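389aa long hypothetical nucleolar protein (Pyrococcus horikoshii, PDB 5ZVE) methylates the C5 position of cytosine 72 in several tRNAs, using S-adenosyl-L-methionine as the methyl donor. Local coordinates at residues L184-E194 with T371-L379; L193-M204 with L260-L271. All blocks are in the same frame, centred on the assembly; numbering follows the deposited sequence.

How the contacts relate
Both contacts build on the same mixed sheet of the methyltransferase domain, their centres about 17 Å apart, and they share L193 and E194. In contact 1 the helix 184-193 lies on strand 374-381; the chain then passes through a loop into strand 201-203, which pairs with strand 267-273 in contact 2. The two also touch directly, T189 CG2 lying 3.7 Å from L271 CD1. Both lie close to the cofactor pocket: the side chain of S186 (contact 1) comes within about 6 Å of the bound S-adenosyl-L-homocysteine and that of D203 (contact 2) within about 5 Å, while F374 lies about 4 Å, side chain to side chain, from the predicted nucleophile C323.

Contact 1 (L184-E194 with T371-L379); sequences LPSMVTARVLE and TQGFFIAKL
P185 rests its CB on the F374 ring: CB stands 3.7 Å from the ring centroid and 27° off the normal, a CH-pi contact over one face, offset toward the rim. Followed outward, P185 CB meets F374 CG at 3.4 Å, P185 CG nears F374 CG and CB, and CD turns to the methyl and CB of T371. The outer end of the same aromatic ring is met by S186 OG, 3.6 Å from F374 CZ; that hydroxyl is hydrogen-bonded to K211, a cofactor-binding residue.

One turn along the helix, T189 turns its hydroxyl back along the chain, OG1 anti to the carbonyl carbon (chi1 -63°), where it donates to P185 O at 3.0 Å. The T189 backbone N reaches that oxygen from the opposite face of the carbonyl plane, so two donors grip it. I376 CD1 packs 3.4 Å from T189 OG1 and also approaches V188 CG1.

At the far end the extended chain of K378 passes V192, with CB 4.0 Å from V192 CG1. Its NZ forms a long salt bridge to E194 OE2, 3.9 Å away, and a water accepts from K378 NZ while donating to V192 O and E194 OE2.

With helix and strand axes 9.0 Å apart and 8° from parallel, no direct hydrogen bond crosses between the segments. Apolar packing therefore carries the buried part of this helix-on-sheet layer, and where the helix ends the polar link is largely water-mediated.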
# COMPACT_ATOMS: atom_id res chain seq x y z
N LEU A 184 3.70 -7.25 -1.12
CA LEU A 184 4.86 -8.07 -0.78
C LEU A 184 5.88 -7.28 0.07
O LEU A 184 6.28 -7.77 1.13
CB LEU A 184 5.51 -8.63 -2.06
CG LEU A 184 6.87 -9.33 -2.01
CD1 LEU A 184 6.88 -10.43 -1.00
CD2 LEU A 184 7.25 -9.90 -3.37
N PRO A 185 6.29 -6.07 -0.36
CA PRO A 185 7.24 -5.34 0.49
C PRO A 185 6.73 -5.11 1.92
O PRO A 185 7.51 -5.24 2.87
CB PRO A 185 7.43 -4.01 -0.24
CG PRO A 185 6.40 -3.97 -1.31
CD PRO A 185 6.05 -5.36 -1.63
N SER A 186 5.45 -4.80 2.08
CA SER A 186 4.89 -4.58 3.42
C SER A 186 4.96 -5.84 4.28
O SER A 186 5.21 -5.76 5.49
CB SER A 186 3.45 -4.10 3.33
OG SER A 186 3.39 -2.75 2.90
N MET A 187 4.76 -7.00 3.66
CA MET A 187 4.85 -8.27 4.37
C MET A 187 6.29 -8.60 4.78
O MET A 187 6.54 -9.08 5.88
CB MET A 187 4.29 -9.39 3.50
CG MET A 187 2.79 -9.40 3.40
SD MET A 187 2.21 -10.94 2.69
CE MET A 187 2.35 -10.59 0.94
N VAL A 188 7.23 -8.34 3.88
CA VAL A 188 8.65 -8.51 4.18
C VAL A 188 9.04 -7.66 5.40
O VAL A 188 9.82 -8.10 6.25
CB VAL A 188 9.53 -8.12 2.97
CG1 VAL A 188 11.00 -8.23 3.33
CG2 VAL A 188 9.22 -9.02 1.78
N THR A 189 8.48 -6.46 5.48
CA THR A 189 8.77 -5.54 6.58
C THR A 189 8.54 -6.18 7.96
O THR A 189 9.43 -6.17 8.81
CB THR A 189 7.91 -4.26 6.48
OG1 THR A 189 8.23 -3.56 5.27
CG2 THR A 189 8.16 -3.35 7.67
N ALA A 190 7.36 -6.76 8.17
CA ALA A 190 7.03 -7.38 9.45
C ALA A 190 7.93 -8.58 9.74
O ALA A 190 8.32 -8.82 10.88
CB ALA A 190 5.57 -7.79 9.49
N ARG A 191 8.24 -9.35 8.70
CA ARG A 191 9.16 -10.47 8.83
C ARG A 191 10.55 -10.02 9.27
O ARG A 191 11.15 -10.59 10.19
CB ARG A 191 9.25 -11.24 7.51
CG ARG A 191 8.11 -12.20 7.28
CD ARG A 191 8.40 -13.53 7.96
NE ARG A 191 7.38 -14.53 7.67
CZ ARG A 191 7.44 -15.79 8.08
NH1 ARG A 191 8.48 -16.21 8.79
NH2 ARG A 191 6.47 -16.63 7.76
N VAL A 192 11.06 -8.99 8.60
CA VAL A 192 12.39 -8.47 8.86
C VAL A 192 12.52 -7.91 10.29
O VAL A 192 13.61 -7.84 10.84
CB VAL A 192 12.75 -7.39 7.80
CG1 VAL A 192 13.96 -6.57 8.19
CG2 VAL A 192 12.94 -8.06 6.43
N LEU A 193 11.38 -7.59 10.89
CA LEU A 193 11.36 -7.14 12.28
C LEU A 193 11.65 -8.29 13.24
O LEU A 193 12.18 -8.08 14.34
CB LEU A 193 10.01 -6.51 12.62
CG LEU A 193 9.92 -5.91 14.03
CD1 LEU A 193 10.95 -4.80 14.21
CD2 LEU A 193 8.52 -5.39 14.33
N GLU A 194 11.31 -9.51 12.82
CA GLU A 194 11.47 -10.72 13.62
C GLU A 194 10.92 -10.57 15.04
O GLU A 194 11.66 -10.69 16.01
CB GLU A 194 12.95 -11.12 13.70
CG GLU A 194 13.62 -11.37 12.36
CD GLU A 194 15.06 -11.83 12.52
OE1 GLU A 194 15.42 -12.29 13.62
OE2 GLU A 194 15.83 -11.75 11.54
N THR A 371 6.17 -4.68 -7.77
CA THR A 371 5.53 -4.22 -6.54
C THR A 371 5.38 -2.71 -6.55
O THR A 371 5.77 -2.04 -7.51
CB THR A 371 6.36 -4.60 -5.30
OG1 THR A 371 7.58 -3.86 -5.31
CG2 THR A 371 6.66 -6.08 -5.26
N GLN A 372 4.80 -2.17 -5.49
CA GLN A 372 4.87 -0.74 -5.25
C GLN A 372 6.31 -0.33 -4.96
O GLN A 372 7.11 -1.16 -4.53
CB GLN A 372 3.94 -0.34 -4.10
CG GLN A 372 2.47 -0.40 -4.49
CD GLN A 372 1.53 0.02 -3.38
OE1 GLN A 372 0.48 0.60 -3.64
NE2 GLN A 372 1.90 -0.28 -2.14
N GLY A 373 6.63 0.93 -5.21
CA GLY A 373 7.90 1.47 -4.79
C GLY A 373 7.93 1.46 -3.27
O GLY A 373 6.94 1.81 -2.63
N PHE A 374 9.05 1.05 -2.69
CA PHE A 374 9.08 0.80 -1.26
C PHE A 374 10.49 0.88 -0.71
O PHE A 374 11.47 0.83 -1.46
CB PHE A 374 8.48 -0.58 -0.97
CG PHE A 374 7.75 -0.66 0.35
CD1 PHE A 374 6.42 -0.27 0.44
CD2 PHE A 374 8.39 -1.15 1.48
CE1 PHE A 374 5.75 -0.35 1.64
CE2 PHE A 374 7.72 -1.23 2.68
CZ PHE A 374 6.40 -0.84 2.76
N PHE A 375 10.59 1.00 0.61
CA PHE A 375 11.88 1.14 1.26
C PHE A 375 11.84 0.53 2.65
O PHE A 375 10.88 0.74 3.40
CB PHE A 375 12.27 2.63 1.33
CG PHE A 375 13.58 2.87 2.02
CD1 PHE A 375 14.78 2.72 1.34
CD2 PHE A 375 13.62 3.25 3.36
CE1 PHE A 375 15.99 2.94 1.97
CE2 PHE A 375 14.82 3.48 4.00
CZ PHE A 375 16.01 3.32 3.30
N ILE A 376 12.87 -0.23 3.00
CA ILE A 376 12.95 -0.88 4.30
C ILE A 376 14.35 -0.75 4.90
O ILE A 376 15.34 -1.13 4.27
CB ILE A 376 12.61 -2.39 4.23
CG1 ILE A 376 11.30 -2.64 3.48
CG2 ILE A 376 12.55 -2.99 5.63
CD1 ILE A 376 10.95 -4.13 3.35
N ALA A 377 14.42 -0.21 6.11
CA ALA A 377 15.68 -0.15 6.85
C ALA A 377 15.54 -0.85 8.19
O ALA A 377 14.55 -0.65 8.90
CB ALA A 377 16.11 1.30 7.05
N LYS A 378 16.53 -1.65 8.55
CA LYS A 378 16.54 -2.32 9.85
C LYS A 378 17.74 -1.90 10.66
O LYS A 378 18.88 -2.07 10.23
CB LYS A 378 16.55 -3.84 9.68
CG LYS A 378 16.56 -4.59 11.00
CD LYS A 378 17.03 -6.02 10.82
CE LYS A 378 16.86 -6.81 12.10
NZ LYS A 378 17.42 -8.18 11.98
N LEU A 379 17.49 -1.36 11.86
CA LEU A 379 18.58 -0.82 12.67
C LEU A 379 18.64 -1.36 14.09
O LEU A 379 17.62 -1.72 14.69
CB LEU A 379 18.49 0.70 12.75
CG LEU A 379 18.63 1.52 11.48
CD1 LEU A 379 19.11 2.88 11.85
CD2 LEU A 379 19.58 0.91 10.53
O HOH W 1 15.52 -9.37 10.04

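Contact 2 (L193-M204 with L260-L271); sequences LEPKEDDVIIDM and LPDLGIKADKIL
V200 O accepts from both K269 N and D268 N, opening a run of backbone bonds that continues through I202 N to K269 O (2.9 Å), L271 N to I202 O (2.8 Å) and M204 N to L271 O. Short strand axes 4.8 Å apart and 10° from parallel confirm parallel pairing, in the register I201-K269, I202-I270 and D203-L271.

Polar side chains secure the start of the pair. D268 OD2 takes V200 N on its anti lone pair, nearly straight at 167°. The K269 chain folds at its second torsion (chi2 -76°), bringing NZ 2.6 Å from D199 OD2 in a salt bridge; K196 N binds the same oxygen from the opposite face of the carboxylate, which should hold its rotation.

Apolar contacts divide between the sheet faces. I202 CD1 packs against A267 CB (3.8 Å), L260 and I265, while M204 CE is tightly lodged, 3.4 Å from both L260 CD2 and I270 CG2. On the other face, that of D203 and L271, L193 CD2 touches L271 CB at 4.2 Å.

D203 is hydrogen-bonded through OD2 to T212, M204 touches the bound S-adenosyl-L-homocysteine, and the cofactor-binding residues A205-K211 follow directly: neighbouring parallel strands leading into the cofactor site are characteristic of the Rossmann-like class I methyltransferase fold.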
# COMPACT_ATOMS: atom_id res chain seq x y z
N LEU A 193 11.38 -7.59 10.89
CA LEU A 193 11.36 -7.14 12.28
C LEU A 193 11.65 -8.29 13.24
O LEU A 193 12.18 -8.08 14.34
CB LEU A 193 10.01 -6.51 12.62
CG LEU A 193 9.92 -5.91 14.03
CD1 LEU A 193 10.95 -4.80 14.21
CD2 LEU A 193 8.52 -5.39 14.33
N GLU A 194 11.31 -9.51 12.82
CA GLU A 194 11.47 -10.72 13.62
C GLU A 194 10.92 -10.57 15.04
O GLU A 194 11.66 -10.69 16.01
CB GLU A 194 12.95 -11.12 13.70
CG GLU A 194 13.62 -11.37 12.36
CD GLU A 194 15.06 -11.83 12.52
OE1 GLU A 194 15.42 -12.29 13.62
OE2 GLU A 194 15.83 -11.75 11.54
N PRO A 195 9.61 -10.29 15.16
CA PRO A 195 9.06 -10.10 16.51
C PRO A 195 9.09 -11.39 17.33
O PRO A 195 8.82 -12.46 16.79
CB PRO A 195 7.63 -9.65 16.24
CG PRO A 195 7.29 -10.30 14.93
CD PRO A 195 8.56 -10.28 14.13
N LYS A 196 9.39 -11.26 18.62
CA LYS A 196 9.38 -12.41 19.52
C LYS A 196 8.32 -12.18 20.60
O LYS A 196 8.06 -11.04 20.98
CB LYS A 196 10.76 -12.61 20.16
CG LYS A 196 11.88 -12.78 19.16
CD LYS A 196 11.73 -14.06 18.35
CE LYS A 196 12.56 -14.00 17.08
NZ LYS A 196 13.88 -13.35 17.30
N GLU A 197 7.71 -13.27 21.06
CA GLU A 197 6.66 -13.21 22.08
C GLU A 197 7.11 -12.45 23.34
O GLU A 197 6.29 -11.87 24.06
CB GLU A 197 6.21 -14.63 22.43
CG GLU A 197 5.40 -14.76 23.71
CD GLU A 197 5.02 -16.20 24.02
OE1 GLU A 197 5.60 -17.12 23.40
OE2 GLU A 197 4.15 -16.42 24.89
N ASP A 198 8.42 -12.43 23.58
CA ASP A 198 8.98 -11.75 24.74
C ASP A 198 9.12 -10.24 24.52
O ASP A 198 9.05 -9.46 25.47
CB ASP A 198 10.35 -12.33 25.09
CG ASP A 198 10.25 -13.73 25.66
OD1 ASP A 198 9.14 -14.12 26.07
OD2 ASP A 198 11.29 -14.43 25.68
N ASP A 199 9.31 -9.84 23.27
CA ASP A 199 9.64 -8.45 22.95
C ASP A 199 8.57 -7.48 23.39
O ASP A 199 7.37 -7.73 23.23
CB ASP A 199 9.87 -8.28 21.44
CG ASP A 199 11.11 -9.00 20.94
OD1 ASP A 199 12.07 -9.15 21.72
OD2 ASP A 199 11.12 -9.40 19.76
N VAL A 200 9.00 -6.35 23.95
CA VAL A 200 8.13 -5.19 24.04
C VAL A 200 8.10 -4.57 22.65
O VAL A 200 9.14 -4.22 22.10
CB VAL A 200 8.62 -4.18 25.09
CG1 VAL A 200 7.65 -3.02 25.21
CG2 VAL A 200 8.79 -4.87 26.44
N ILE A 201 6.91 -4.45 22.08
CA ILE A 201 6.77 -4.11 20.66
C ILE A 201 5.87 -2.90 20.43
O ILE A 201 4.77 -2.83 20.97
CB ILE A 201 6.19 -5.31 19.86
CG1 ILE A 201 7.13 -6.51 19.94
CG2 ILE A 201 5.92 -4.91 18.42
CD1 ILE A 201 6.50 -7.80 19.45
N ILE A 202 6.36 -1.95 19.64
CA ILE A 202 5.57 -0.77 19.33
C ILE A 202 5.47 -0.50 17.83
O ILE A 202 6.48 -0.38 17.14
CB ILE A 202 6.15 0.49 19.99
CG1 ILE A 202 6.27 0.30 21.51
CG2 ILE A 202 5.28 1.70 19.66
CD1 ILE A 202 6.83 1.51 22.23
N ASP A 203 4.23 -0.42 17.34
CA ASP A 203 3.93 0.07 16.00
C ASP A 203 3.41 1.50 16.14
O ASP A 203 2.28 1.70 16.58
CB ASP A 203 2.91 -0.85 15.32
CG ASP A 203 2.82 -0.63 13.82
OD1 ASP A 203 3.34 0.38 13.31
OD2 ASP A 203 2.23 -1.50 13.14
N MET A 204 4.22 2.49 15.78
CA MET A 204 3.89 3.87 16.15
C MET A 204 3.13 4.63 15.08
O MET A 204 2.74 5.78 15.29
CB MET A 204 5.15 4.66 16.51
CG MET A 204 6.30 4.56 15.52
SD MET A 204 7.72 5.53 16.08
CE MET A 204 8.08 4.71 17.60
N LEU A 260 5.95 9.90 21.68
CA LEU A 260 6.06 8.55 22.24
C LEU A 260 6.83 8.40 23.56
O LEU A 260 6.37 7.69 24.45
CB LEU A 260 6.70 7.60 21.21
CG LEU A 260 6.90 6.18 21.78
CD1 LEU A 260 5.58 5.52 22.13
CD2 LEU A 260 7.72 5.31 20.88
N PRO A 261 8.00 9.06 23.70
CA PRO A 261 8.71 8.92 24.98
C PRO A 261 7.92 9.36 26.21
O PRO A 261 8.37 9.11 27.32
CB PRO A 261 9.95 9.79 24.79
CG PRO A 261 10.19 9.76 23.33
CD PRO A 261 8.82 9.79 22.71
N ASP A 262 6.76 10.00 26.02
CA ASP A 262 5.91 10.40 27.13
C ASP A 262 5.36 9.19 27.89
O ASP A 262 5.03 9.29 29.07
CB ASP A 262 4.75 11.27 26.64
CG ASP A 262 5.19 12.66 26.23
OD1 ASP A 262 6.42 12.91 26.20
OD2 ASP A 262 4.32 13.51 25.93
N LEU A 263 5.26 8.06 27.20
CA LEU A 263 5.00 6.79 27.89
C LEU A 263 6.25 6.42 28.68
O LEU A 263 7.27 7.09 28.56
CB LEU A 263 4.63 5.68 26.89
CG LEU A 263 3.23 5.67 26.26
CD1 LEU A 263 2.95 6.91 25.44
CD2 LEU A 263 3.04 4.42 25.40
N GLY A 264 6.20 5.37 29.49
CA GLY A 264 7.37 5.03 30.27
C GLY A 264 8.10 3.85 29.69
O GLY A 264 8.98 3.26 30.32
N ILE A 265 7.74 3.52 28.46
CA ILE A 265 8.16 2.28 27.82
C ILE A 265 9.51 2.38 27.11
O ILE A 265 9.77 3.32 26.38
CB ILE A 265 7.09 1.83 26.83
CG1 ILE A 265 5.76 1.68 27.56
CG2 ILE A 265 7.50 0.53 26.16
CD1 ILE A 265 4.59 1.47 26.65
N LYS A 266 10.36 1.38 27.35
CA LYS A 266 11.55 1.18 26.54
C LYS A 266 11.37 -0.10 25.74
O LYS A 266 11.47 -1.20 26.28
CB LYS A 266 12.81 1.11 27.40
CG LYS A 266 13.13 2.37 28.19
CD LYS A 266 14.33 2.14 29.10
CE LYS A 266 14.47 3.23 30.15
NZ LYS A 266 15.68 3.01 31.00
N ALA A 267 11.10 0.03 24.44
CA ALA A 267 10.77 -1.12 23.62
C ALA A 267 11.99 -1.88 23.13
O ALA A 267 13.06 -1.31 22.94
CB ALA A 267 9.92 -0.69 22.43
N ASP A 268 11.81 -3.18 22.93
CA ASP A 268 12.81 -4.02 22.29
C ASP A 268 12.71 -3.91 20.78
O ASP A 268 13.71 -3.96 20.06
CB ASP A 268 12.64 -5.47 22.75
CG ASP A 268 12.77 -5.63 24.25
OD1 ASP A 268 13.91 -5.57 24.75
OD2 ASP A 268 11.73 -5.77 24.93
N LYS A 269 11.49 -3.76 20.29
CA LYS A 269 11.24 -3.70 18.86
C LYS A 269 10.29 -2.57 18.53
O LYS A 269 9.21 -2.45 19.12
CB LYS A 269 10.67 -5.03 18.35
CG LYS A 269 11.55 -6.23 18.63
CD LYS A 269 12.74 -6.27 17.69
CE LYS A 269 13.71 -7.38 18.06
NZ LYS A 269 13.04 -8.70 18.16
N ILE A 270 10.69 -1.73 17.59
CA ILE A 270 9.80 -0.69 17.11
C ILE A 270 9.66 -0.75 15.60
O ILE A 270 10.66 -0.79 14.87
CB ILE A 270 10.30 0.71 17.52
CG1 ILE A 270 10.15 0.91 19.03
CG2 ILE A 270 9.54 1.77 16.77
CD1 ILE A 270 10.55 2.30 19.50
N LEU A 271 8.42 -0.78 15.13
CA LEU A 271 8.14 -0.61 13.72
C LEU A 271 7.70 0.82 13.42
O LEU A 271 6.76 1.34 14.04
CB LEU A 271 7.07 -1.59 13.25
CG LEU A 271 6.57 -1.31 11.83
CD1 LEU A 271 7.70 -1.48 10.84
CD2 LEU A 271 5.40 -2.21 11.48
O HOH W 2 15.16 -10.99 17.46